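Local structure of core protein VP4 (Bluetongue virus, 2JHP) at residues V242-M252 / I292-F300; E259-S268 / A299-R308. The protein caps viral messenger RNA as a multifunctional core enzyme and forms part of the inner capsid of the virus. All coordinates share one frame; numbering follows the deposited sequence.

Contact 1 (V242-M252 / I292-F300); sequences VDSKKDILKHM and IAYEMGGAF. With SAH (S-adenosyl-L-homocysteine), chain C.
Met296 lies against the short helix 246-249, and its methyl group does most of the touching. CG stands beside the backbone N (chi1 -83°) and the chain bends only at its last torsion. CE therefore turns in against the helix, 3.4 Å from Ile248 CB. Leu249 passes Met296 in the opposite direction and brings both of its methyls to CE, CD1 at 3.4 Å. Ile248 crosses Met296 at a slant. Its CG2 branch faces the thioether and reaches the edge of the Phe300 ring near its plane, while CD1 extends to Ile292 CG2 at 3.8 Å. Met252 sends an extended chain to the same ring, where its CE sits obliquely 3.3 Å from Phe300 CE1. This apolar layer joins the end of helix 280-295 to the short helix on one side of a Rossmann-like methyltransferase sheet. Ile248 and Met252 also touch strands 192-196 and 260-264, and Ile248 and Ile292 both rest on Phe262. At the solvent side Lys245 and Glu295 cross at about a right angle. Lys245 CD comes within 3.5 Å of Glu295 OE2, but the charged NZ stays beyond salt-bridge distance. Toward the cofactor, Ile292 CD1 meets Val242 CG1 at 4.1 Å. Val242 carries the adenine of S-adenosyl-L-homocysteine on its backbone: its N donates to SAH N1, and its O accepts from SAH N6, each at 3.0 Å.

Contact 2 (E259-S268 / A299-R308); sequences ERLFIWDVSS and AFSSALIKHR. With SAH (S-adenosyl-L-homocysteine), chain C.
A chi1 of -177° swings the Phe262 ring away from its own backbone N, whereas Phe300 (chi1 -78°) keeps its ring beside N. The rings therefore meet edge to face, the edge of Phe262 toward the face of Phe300, with planes at 80°. Phe262 CB also lies over that face, 3.8 Å from the ring centroid. Ile305 CD1 touches the far edge of Phe262 in its plane, and Ile305 CG2 reaches Trp264 CD1 at 3.6 Å. Four backbone bonds join the strands, from Phe262 N to Ser302 O through to Lys306 N on Trp264 O; Ser301 N on Arg260 O precedes them. Arg260 NH1 donates to Ala299 O at 2.8 Å, on a lone pair and nearly in the guanidinium plane. At the other end Lys306 NZ makes only a long salt bridge to Asp265 OD1, at 3.7 Å. Glu335 also pairs with Lys306, and Arg337 with Asp265 OD1. Asp265 OD2 accepts from SAH N at 2.9 Å, while Val266 CG1 packs near SAH N7. Asp265 to Ser268 line the cofactor pocket where strand 4 ends, beside strand 5, in the 3-2-1-4-5-7-6 sheet of the class I methyltransferase fold, with 335-341 antiparallel to 302-308.

Overall arrangement
From the N terminus, the chain enters contact 1 at 242-252, then runs into strand 260-264 of contact 2. It continues through helix 280-295, whose end returns to 242-252 and closes the loop of contact 1. After a short turn, strand 302-308 follows and closes the loop of contact 2 beside strand 260-264. The two loops cross, because their segments alternate. Ala299 and Phe300 belong to both contacts, whose centres lie about 11 Å apart. Contact 1 ties two helical segments together over the sheet, and contact 2 joins neighbouring strands within it. Both reach the same S-adenosyl-L-homocysteine, contact 1 through Val242 at the adenine, contact 2 through Asp265 at the amino group and Val266 at the adenine.

Contact 1 (V242-M252 / I292-F300)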
loop_
_atom_site.group_PDB
_atom_site.type_symbol
_atom_site.label_atom_id
_atom_site.label_comp_id
_atom_site.label_asym_id
_atom_site.label_seq_id
_atom_site.Cartn_x
_atom_site.Cartn_y
_atom_site.Cartn_z
ATOM N N VAL A 242 26.637 31.744 11.213
ATOM C CA VAL A 242 25.918 32.243 10.045
ATOM C C VAL A 242 25.110 33.503 10.364
ATOM O O VAL A 242 24.247 33.490 11.243
ATOM C CB VAL A 242 25.007 31.136 9.470
ATOM C CG1 VAL A 242 24.231 31.627 8.247
ATOM C CG2 VAL A 242 25.837 29.895 9.128
ATOM N N ASP A 243 25.402 34.588 9.651
ATOM C CA ASP A 243 24.642 35.834 9.804
ATOM C C ASP A 243 24.018 36.330 8.490
ATOM O O ASP A 243 23.075 37.130 8.511
ATOM C CB ASP A 243 25.468 36.934 10.515
ATOM C CG ASP A 243 26.758 37.300 9.777
ATOM O OD1 ASP A 243 27.140 36.603 8.811
ATOM O OD2 ASP A 243 27.401 38.301 10.178
ATOM N N SER A 244 24.533 35.843 7.359
ATOM C CA SER A 244 23.987 36.189 6.041
ATOM C C SER A 244 23.988 35.017 5.069
ATOM O O SER A 244 24.672 34.010 5.279
ATOM C CB SER A 244 24.731 37.373 5.422
ATOM O OG SER A 244 26.124 37.119 5.336
ATOM N N LYS A 245 23.210 35.168 4.001
ATOM C CA LYS A 245 23.135 34.179 2.933
ATOM C C LYS A 245 24.509 33.868 2.348
ATOM O O LYS A 245 24.744 32.753 1.884
ATOM C CB LYS A 245 22.190 34.661 1.827
ATOM C CG LYS A 245 22.540 36.018 1.224
ATOM C CD LYS A 245 21.661 36.336 0.029
ATOM C CE LYS A 245 22.007 37.711 -0.550
ATOM N NZ LYS A 245 21.161 38.087 -1.723
ATOM N N LYS A 246 25.406 34.856 2.381
ATOM C CA LYS A 246 26.771 34.710 1.877
ATOM C C LYS A 246 27.496 33.484 2.434
ATOM O O LYS A 246 28.273 32.845 1.722
ATOM C CB LYS A 246 27.589 35.962 2.184
ATOM C CG LYS A 246 27.279 37.181 1.296
ATOM C CD LYS A 246 27.831 38.488 1.887
ATOM C CE LYS A 246 29.337 38.621 1.692
ATOM N NZ LYS A 246 29.855 39.923 2.218
ATOM N N ASP A 247 27.232 33.155 3.698
ATOM C CA ASP A 247 27.876 32.018 4.366
ATOM C C ASP A 247 27.444 30.663 3.806
ATOM O O ASP A 247 28.080 29.643 4.073
ATOM C CB ASP A 247 27.593 32.065 5.871
ATOM C CG ASP A 247 28.029 33.371 6.507
ATOM O OD1 ASP A 247 29.165 33.817 6.226
ATOM O OD2 ASP A 247 27.240 33.950 7.286
ATOM N N ILE A 248 26.360 30.672 3.033
ATOM C CA ILE A 248 25.747 29.464 2.486
ATOM C C ILE A 248 25.922 29.380 0.968
ATOM O O ILE A 248 26.136 28.296 0.424
ATOM C CB ILE A 248 24.248 29.398 2.848
ATOM C CG1 ILE A 248 24.065 29.552 4.359
ATOM C CG2 ILE A 248 23.619 28.094 2.353
ATOM C CD1 ILE A 248 22.676 29.875 4.759
ATOM N N LEU A 249 25.825 30.527 0.296
ATOM C CA LEU A 249 26.079 30.619 -1.142
ATOM C C LEU A 249 27.431 30.026 -1.545
ATOM O O LEU A 249 27.522 29.327 -2.558
ATOM C CB LEU A 249 26.001 32.077 -1.638
ATOM C CG LEU A 249 24.729 32.732 -2.206
ATOM C CD1 LEU A 249 23.684 31.731 -2.705
ATOM C CD2 LEU A 249 24.111 33.682 -1.205
ATOM N N LYS A 250 28.468 30.293 -0.751
ATOM C CA LYS A 250 29.828 29.869 -1.097
ATOM C C LYS A 250 30.040 28.346 -1.053
ATOM O O LYS A 250 30.989 27.833 -1.650
ATOM C CB LYS A 250 30.891 30.629 -0.281
ATOM C CG LYS A 250 30.919 30.336 1.218
ATOM C CD LYS A 250 32.086 31.045 1.913
ATOM C CE LYS A 250 33.427 30.363 1.629
ATOM N NZ LYS A 250 34.590 31.121 2.182
ATOM N N HIS A 251 29.147 27.630 -0.373
ATOM C CA HIS A 251 29.221 26.166 -0.320
ATOM C C HIS A 251 28.170 25.511 -1.220
ATOM O O HIS A 251 27.669 24.416 -0.930
ATOM C CB HIS A 251 29.119 25.660 1.130
ATOM C CG HIS A 251 30.114 26.286 2.057
ATOM N ND1 HIS A 251 31.476 26.144 1.895
ATOM C CD2 HIS A 251 29.945 27.068 3.151
ATOM C CE1 HIS A 251 32.104 26.813 2.846
ATOM N NE2 HIS A 251 31.198 27.377 3.625
ATOM N N MET A 252 27.852 26.184 -2.324
ATOM C CA MET A 252 26.894 25.664 -3.294
ATOM C C MET A 252 27.494 25.553 -4.679
ATOM O O MET A 252 28.322 26.379 -5.075
ATOM C CB MET A 252 25.666 26.561 -3.370
ATOM C CG MET A 252 24.652 26.320 -2.292
ATOM S SD MET A 252 23.199 27.316 -2.603
ATOM C CE MET A 252 22.419 27.200 -1.010
ATOM N N ILE A 292 17.028 34.856 5.772
ATOM C CA ILE A 292 18.075 34.187 4.993
ATOM C C ILE A 292 17.471 33.216 3.979
ATOM O O ILE A 292 17.884 33.181 2.816
ATOM C CB ILE A 292 19.111 33.496 5.914
ATOM C CG1 ILE A 292 20.023 34.570 6.536
ATOM C CG2 ILE A 292 19.931 32.466 5.138
ATOM C CD1 ILE A 292 21.003 34.081 7.590
ATOM N N ALA A 293 16.471 32.456 4.425
ATOM C CA ALA A 293 15.783 31.497 3.565
ATOM C C ALA A 293 15.037 32.202 2.427
ATOM O O ALA A 293 15.147 31.796 1.269
ATOM C CB ALA A 293 14.831 30.599 4.389
ATOM N N TYR A 294 14.290 33.254 2.766
ATOM C CA TYR A 294 13.539 34.031 1.778
ATOM C C TYR A 294 14.471 34.620 0.706
ATOM O O TYR A 294 14.160 34.549 -0.480
ATOM C CB TYR A 294 12.707 35.131 2.460
ATOM C CG TYR A 294 11.629 35.745 1.585
ATOM C CD1 TYR A 294 10.384 35.121 1.430
ATOM C CD2 TYR A 294 11.844 36.946 0.920
ATOM C CE1 TYR A 294 9.389 35.665 0.631
ATOM C CE2 TYR A 294 10.847 37.513 0.110
ATOM C CZ TYR A 294 9.621 36.859 -0.025
ATOM O OH TYR A 294 8.627 37.397 -0.816
ATOM N N GLU A 295 15.613 35.174 1.127
ATOM C CA GLU A 295 16.610 35.731 0.206
ATOM C C GLU A 295 17.076 34.658 -0.755
ATOM O O GLU A 295 17.341 34.924 -1.928
ATOM C CB GLU A 295 17.839 36.250 0.958
ATOM C CG GLU A 295 17.604 37.401 1.916
ATOM C CD GLU A 295 18.840 37.710 2.744
ATOM O OE1 GLU A 295 18.900 37.284 3.920
ATOM O OE2 GLU A 295 19.763 38.369 2.211
ATOM N N MET A 296 17.168 33.443 -0.230
ATOM C CA MET A 296 17.683 32.308 -0.961
ATOM C C MET A 296 16.596 31.448 -1.613
ATOM O O MET A 296 16.871 30.347 -2.097
ATOM C CB MET A 296 18.550 31.469 -0.038
ATOM C CG MET A 296 19.955 31.980 0.091
ATOM S SD MET A 296 20.861 30.945 1.233
ATOM C CE MET A 296 22.401 30.873 0.361
ATOM N N GLY A 297 15.363 31.947 -1.630
ATOM C CA GLY A 297 14.320 31.340 -2.452
ATOM C C GLY A 297 14.805 31.407 -3.887
ATOM O O GLY A 297 15.374 32.419 -4.311
ATOM N N GLY A 298 14.597 30.338 -4.640
ATOM C CA GLY A 298 15.183 30.231 -5.973
ATOM C C GLY A 298 16.281 29.187 -5.970
ATOM O O GLY A 298 16.443 28.457 -6.946
ATOM N N ALA A 299 17.025 29.117 -4.862
ATOM C CA ALA A 299 18.048 28.089 -4.652
ATOM C C ALA A 299 17.536 26.923 -3.797
ATOM O O ALA A 299 18.105 25.824 -3.812
ATOM C CB ALA A 299 19.292 28.704 -4.019
ATOM N N PHE A 300 16.462 27.166 -3.052
ATOM C CA PHE A 300 15.923 26.168 -2.129
ATOM C C PHE A 300 14.480 25.827 -2.416
ATOM O O PHE A 300 13.646 26.709 -2.553
ATOM C CB PHE A 300 16.016 26.665 -0.688
ATOM C CG PHE A 300 17.378 26.543 -0.092
ATOM C CD1 PHE A 300 18.260 27.607 -0.131
ATOM C CD2 PHE A 300 17.776 25.349 0.520
ATOM C CE1 PHE A 300 19.510 27.489 0.422
ATOM C CE2 PHE A 300 19.034 25.209 1.078
ATOM C CZ PHE A 300 19.903 26.276 1.038
HETATM N N SAH C . 20.391 21.000 16.149
HETATM C CA SAH C . 20.995 20.735 17.494
HETATM C CB SAH C . 20.345 21.571 18.600
HETATM C CG SAH C . 20.509 23.076 18.412
HETATM S SD SAH C . 21.616 23.774 19.655
HETATM C C SAH C . 20.929 19.248 17.825
HETATM O O SAH C . 20.075 18.520 17.315
HETATM O OXT SAH C . 21.740 18.742 18.600
HETATM C "C5'" SAH C . 21.714 25.387 18.853
HETATM C "C4'" SAH C . 23.097 25.564 18.253
HETATM O "O4'" SAH C . 23.126 26.673 17.392
HETATM C "C3'" SAH C . 24.176 25.818 19.291
HETATM O "O3'" SAH C . 24.937 24.643 19.405
HETATM C "C2'" SAH C . 25.001 26.969 18.739
HETATM O "O2'" SAH C . 26.364 26.630 18.657
HETATM C "C1'" SAH C . 24.458 27.131 17.337
HETATM N N9 SAH C . 24.460 28.492 16.780
HETATM C C8 SAH C . 24.197 29.681 17.409
HETATM N N7 SAH C . 24.280 30.671 16.490
HETATM C C5 SAH C . 24.577 30.131 15.289
HETATM C C6 SAH C . 24.773 30.676 14.024
HETATM N N6 SAH C . 24.672 31.987 13.836
HETATM N N1 SAH C . 25.078 29.843 12.960
HETATM C C2 SAH C . 25.185 28.484 13.151
HETATM N N3 SAH C . 24.984 27.951 14.411
HETATM C C4 SAH C . 24.688 28.760 15.459
#

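Contact 2 (E259-S268 / A299-R308)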
loop_
_atom_site.group_PDB
_atom_site.type_symbol
_atom_site.label_atom_id
_atom_site.label_comp_id
_atom_site.label_asym_id
_atom_site.label_seq_id
_atom_site.Cartn_x
_atom_site.Cartn_y
_atom_site.Cartn_z
ATOM N N GLU A 259 17.708 19.746 -5.825
ATOM C CA GLU A 259 16.741 20.183 -4.834
ATOM C C GLU A 259 17.487 20.339 -3.529
ATOM O O GLU A 259 18.078 19.375 -3.025
ATOM C CB GLU A 259 15.585 19.201 -4.679
ATOM C CG GLU A 259 14.598 19.667 -3.631
ATOM C CD GLU A 259 13.376 18.785 -3.482
ATOM O OE1 GLU A 259 13.106 17.937 -4.363
ATOM O OE2 GLU A 259 12.672 18.956 -2.465
ATOM N N ARG A 260 17.483 21.565 -3.014
ATOM C CA ARG A 260 18.118 21.887 -1.745
ATOM C C ARG A 260 17.058 22.194 -0.695
ATOM O O ARG A 260 16.034 22.807 -1.001
ATOM C CB ARG A 260 19.054 23.081 -1.894
ATOM C CG ARG A 260 20.201 22.885 -2.861
ATOM C CD ARG A 260 21.035 24.165 -2.981
ATOM N NE ARG A 260 21.864 24.191 -4.183
ATOM C CZ ARG A 260 21.573 24.886 -5.280
ATOM N NH1 ARG A 260 20.460 25.609 -5.343
ATOM N NH2 ARG A 260 22.390 24.838 -6.328
ATOM N N LEU A 261 17.309 21.755 0.536
ATOM C CA LEU A 261 16.470 22.097 1.692
ATOM C C LEU A 261 17.279 22.834 2.754
ATOM O O LEU A 261 18.402 22.438 3.080
ATOM C CB LEU A 261 15.832 20.842 2.292
ATOM C CG LEU A 261 15.394 20.782 3.759
ATOM C CD1 LEU A 261 14.188 21.661 4.033
ATOM C CD2 LEU A 261 15.079 19.332 4.059
ATOM N N PHE A 262 16.682 23.897 3.289
ATOM C CA PHE A 262 17.306 24.763 4.274
ATOM C C PHE A 262 16.723 24.466 5.656
ATOM O O PHE A 262 15.517 24.604 5.870
ATOM C CB PHE A 262 17.053 26.220 3.866
ATOM C CG PHE A 262 17.696 27.250 4.765
ATOM C CD1 PHE A 262 18.996 27.684 4.524
ATOM C CD2 PHE A 262 16.986 27.818 5.818
ATOM C CE1 PHE A 262 19.590 28.650 5.340
ATOM C CE2 PHE A 262 17.570 28.791 6.637
ATOM C CZ PHE A 262 18.874 29.204 6.399
ATOM N N ILE A 263 17.585 24.043 6.582
ATOM C CA ILE A 263 17.182 23.699 7.954
ATOM C C ILE A 263 17.875 24.628 8.969
ATOM O O ILE A 263 19.108 24.669 9.031
ATOM C CB ILE A 263 17.489 22.220 8.297
ATOM C CG1 ILE A 263 16.767 21.279 7.328
ATOM C CG2 ILE A 263 17.082 21.911 9.740
ATOM C CD1 ILE A 263 16.909 19.795 7.654
ATOM N N TRP A 264 17.071 25.363 9.748
ATOM C CA TRP A 264 17.556 26.376 10.714
ATOM C C TRP A 264 17.106 26.043 12.130
ATOM O O TRP A 264 15.901 26.041 12.425
ATOM C CB TRP A 264 17.061 27.774 10.317
ATOM C CG TRP A 264 17.473 28.927 11.228
ATOM C CD1 TRP A 264 16.876 29.309 12.401
ATOM C CD2 TRP A 264 18.531 29.870 10.997
ATOM N NE1 TRP A 264 17.507 30.424 12.921
ATOM C CE2 TRP A 264 18.523 30.790 12.076
ATOM C CE3 TRP A 264 19.486 30.025 9.984
ATOM C CZ2 TRP A 264 19.443 31.834 12.172
ATOM C CZ3 TRP A 264 20.393 31.067 10.079
ATOM C CH2 TRP A 264 20.368 31.953 11.165
ATOM N N ASP A 265 18.089 25.762 12.991
ATOM C CA ASP A 265 17.855 25.403 14.395
ATOM C C ASP A 265 18.728 26.229 15.333
ATOM O O ASP A 265 19.106 25.778 16.421
ATOM C CB ASP A 265 18.075 23.894 14.625
ATOM C CG ASP A 265 17.394 23.385 15.896
ATOM O OD1 ASP A 265 16.313 23.905 16.259
ATOM O OD2 ASP A 265 17.939 22.466 16.537
ATOM N N VAL A 266 19.023 27.452 14.910
ATOM C CA VAL A 266 19.887 28.367 15.655
ATOM C C VAL A 266 19.288 28.831 17.001
ATOM O O VAL A 266 18.133 29.263 17.071
ATOM C CB VAL A 266 20.282 29.572 14.759
ATOM C CG1 VAL A 266 21.066 30.621 15.527
ATOM C CG2 VAL A 266 21.072 29.086 13.552
ATOM N N SER A 267 20.092 28.710 18.057
ATOM C CA SER A 267 19.769 29.208 19.400
ATOM C C SER A 267 21.068 29.462 20.184
ATOM O O SER A 267 22.100 28.857 19.884
ATOM C CB SER A 267 18.880 28.215 20.155
ATOM O OG SER A 267 19.620 27.095 20.603
ATOM N N SER A 268 21.010 30.347 21.180
ATOM C CA SER A 268 22.204 30.738 21.947
ATOM C C SER A 268 22.010 30.667 23.464
ATOM O O SER A 268 20.988 30.178 23.943
ATOM C CB SER A 268 22.666 32.141 21.536
ATOM O OG SER A 268 23.410 32.108 20.329
ATOM N N ALA A 299 17.025 29.117 -4.862
ATOM C CA ALA A 299 18.048 28.089 -4.652
ATOM C C ALA A 299 17.536 26.923 -3.797
ATOM O O ALA A 299 18.105 25.824 -3.812
ATOM C CB ALA A 299 19.292 28.704 -4.019
ATOM N N PHE A 300 16.462 27.166 -3.052
ATOM C CA PHE A 300 15.923 26.168 -2.129
ATOM C C PHE A 300 14.480 25.827 -2.416
ATOM O O PHE A 300 13.646 26.709 -2.553
ATOM C CB PHE A 300 16.016 26.665 -0.688
ATOM C CG PHE A 300 17.378 26.543 -0.092
ATOM C CD1 PHE A 300 18.260 27.607 -0.131
ATOM C CD2 PHE A 300 17.776 25.349 0.520
ATOM C CE1 PHE A 300 19.510 27.489 0.422
ATOM C CE2 PHE A 300 19.034 25.209 1.078
ATOM C CZ PHE A 300 19.903 26.276 1.038
ATOM N N SER A 301 14.184 24.533 -2.479
ATOM C CA SER A 301 12.793 24.067 -2.614
ATOM C C SER A 301 11.932 24.363 -1.366
ATOM O O SER A 301 10.722 24.594 -1.472
ATOM C CB SER A 301 12.779 22.565 -2.837
ATOM O OG SER A 301 13.134 21.914 -1.629
ATOM N N SER A 302 12.561 24.323 -0.194
ATOM C CA SER A 302 11.836 24.384 1.067
ATOM C C SER A 302 12.750 24.721 2.233
ATOM O O SER A 302 13.959 24.519 2.165
ATOM C CB SER A 302 11.123 23.053 1.341
ATOM O OG SER A 302 11.954 21.947 1.011
ATOM N N ALA A 303 12.159 25.236 3.303
ATOM C CA ALA A 303 12.905 25.551 4.509
ATOM C C ALA A 303 12.115 25.125 5.732
ATOM O O ALA A 303 10.881 25.199 5.746
ATOM C CB ALA A 303 13.220 27.035 4.569
ATOM N N LEU A 304 12.832 24.660 6.749
ATOM C CA LEU A 304 12.227 24.425 8.058
ATOM C C LEU A 304 12.956 25.240 9.129
ATOM O O LEU A 304 14.121 24.976 9.435
ATOM C CB LEU A 304 12.223 22.935 8.399
ATOM C CG LEU A 304 11.202 22.463 9.440
ATOM C CD1 LEU A 304 9.755 22.627 8.967
ATOM C CD2 LEU A 304 11.474 21.020 9.770
ATOM N N ILE A 305 12.265 26.231 9.684
ATOM C CA ILE A 305 12.867 27.141 10.663
ATOM C C ILE A 305 12.374 26.911 12.106
ATOM O O ILE A 305 11.188 26.664 12.348
ATOM C CB ILE A 305 12.637 28.640 10.269
ATOM C CG1 ILE A 305 12.772 28.864 8.744
ATOM C CG2 ILE A 305 13.546 29.570 11.088
ATOM C CD1 ILE A 305 14.182 28.707 8.157
ATOM N N LYS A 306 13.304 26.999 13.052
ATOM C CA LYS A 306 12.988 26.992 14.478
ATOM C C LYS A 306 12.003 28.115 14.798
ATOM O O LYS A 306 12.155 29.236 14.311
ATOM C CB LYS A 306 14.270 27.183 15.280
ATOM C CG LYS A 306 14.214 26.701 16.710
ATOM C CD LYS A 306 15.359 27.310 17.522
ATOM C CE LYS A 306 15.927 26.327 18.532
ATOM N NZ LYS A 306 14.854 25.573 19.223
ATOM N N HIS A 307 10.992 27.816 15.605
ATOM C CA HIS A 307 9.956 28.796 15.879
ATOM C C HIS A 307 9.512 28.816 17.335
ATOM O O HIS A 307 8.513 28.192 17.688
ATOM C CB HIS A 307 8.746 28.547 14.976
ATOM C CG HIS A 307 7.811 29.710 14.886
ATOM N ND1 HIS A 307 6.726 29.857 15.723
ATOM C CD2 HIS A 307 7.800 30.785 14.062
ATOM C CE1 HIS A 307 6.085 30.970 15.414
ATOM N NE2 HIS A 307 6.718 31.555 14.414
ATOM N N ARG A 308 10.245 29.532 18.181
ATOM C CA ARG A 308 9.808 29.710 19.577
ATOM C C ARG A 308 8.790 30.841 19.678
ATOM O O ARG A 308 9.003 31.922 19.139
ATOM C CB ARG A 308 10.982 29.897 20.573
ATOM C CG ARG A 308 12.200 30.678 20.061
ATOM C CD ARG A 308 13.276 29.776 19.408
ATOM N NE ARG A 308 14.470 29.644 20.237
ATOM C CZ ARG A 308 15.605 30.303 20.029
ATOM N NH1 ARG A 308 15.723 31.158 19.015
ATOM N NH2 ARG A 308 16.625 30.111 20.852
HETATM N N SAH C . 20.391 21.000 16.149
HETATM C CA SAH C . 20.995 20.735 17.494
HETATM C CB SAH C . 20.345 21.571 18.600
HETATM C CG SAH C . 20.509 23.076 18.412
HETATM S SD SAH C . 21.616 23.774 19.655
HETATM C C SAH C . 20.929 19.248 17.825
HETATM O O SAH C . 20.075 18.520 17.315
HETATM O OXT SAH C . 21.740 18.742 18.600
HETATM C "C5'" SAH C . 21.714 25.387 18.853
HETATM C "C4'" SAH C . 23.097 25.564 18.253
HETATM O "O4'" SAH C . 23.126 26.673 17.392
HETATM C "C3'" SAH C . 24.176 25.818 19.291
HETATM O "O3'" SAH C . 24.937 24.643 19.405
HETATM C "C2'" SAH C . 25.001 26.969 18.739
HETATM O "O2'" SAH C . 26.364 26.630 18.657
HETATM C "C1'" SAH C . 24.458 27.131 17.337
HETATM N N9 SAH C . 24.460 28.492 16.780
HETATM C C8 SAH C . 24.197 29.681 17.409
HETATM N N7 SAH C . 24.280 30.671 16.490
HETATM C C5 SAH C . 24.577 30.131 15.289
HETATM C C6 SAH C . 24.773 30.676 14.024
HETATM N N6 SAH C . 24.672 31.987 13.836
HETATM N N1 SAH C . 25.078 29.843 12.960
HETATM C C2 SAH C . 25.185 28.484 13.151
HETATM N N3 SAH C . 24.984 27.951 14.411
HETATM C C4 SAH C . 24.688 28.760 15.459
HETATM O O HOH W 1 12.712 19.353 0.225
HETATM O O HOH W 2 16.127 23.636 -4.690
#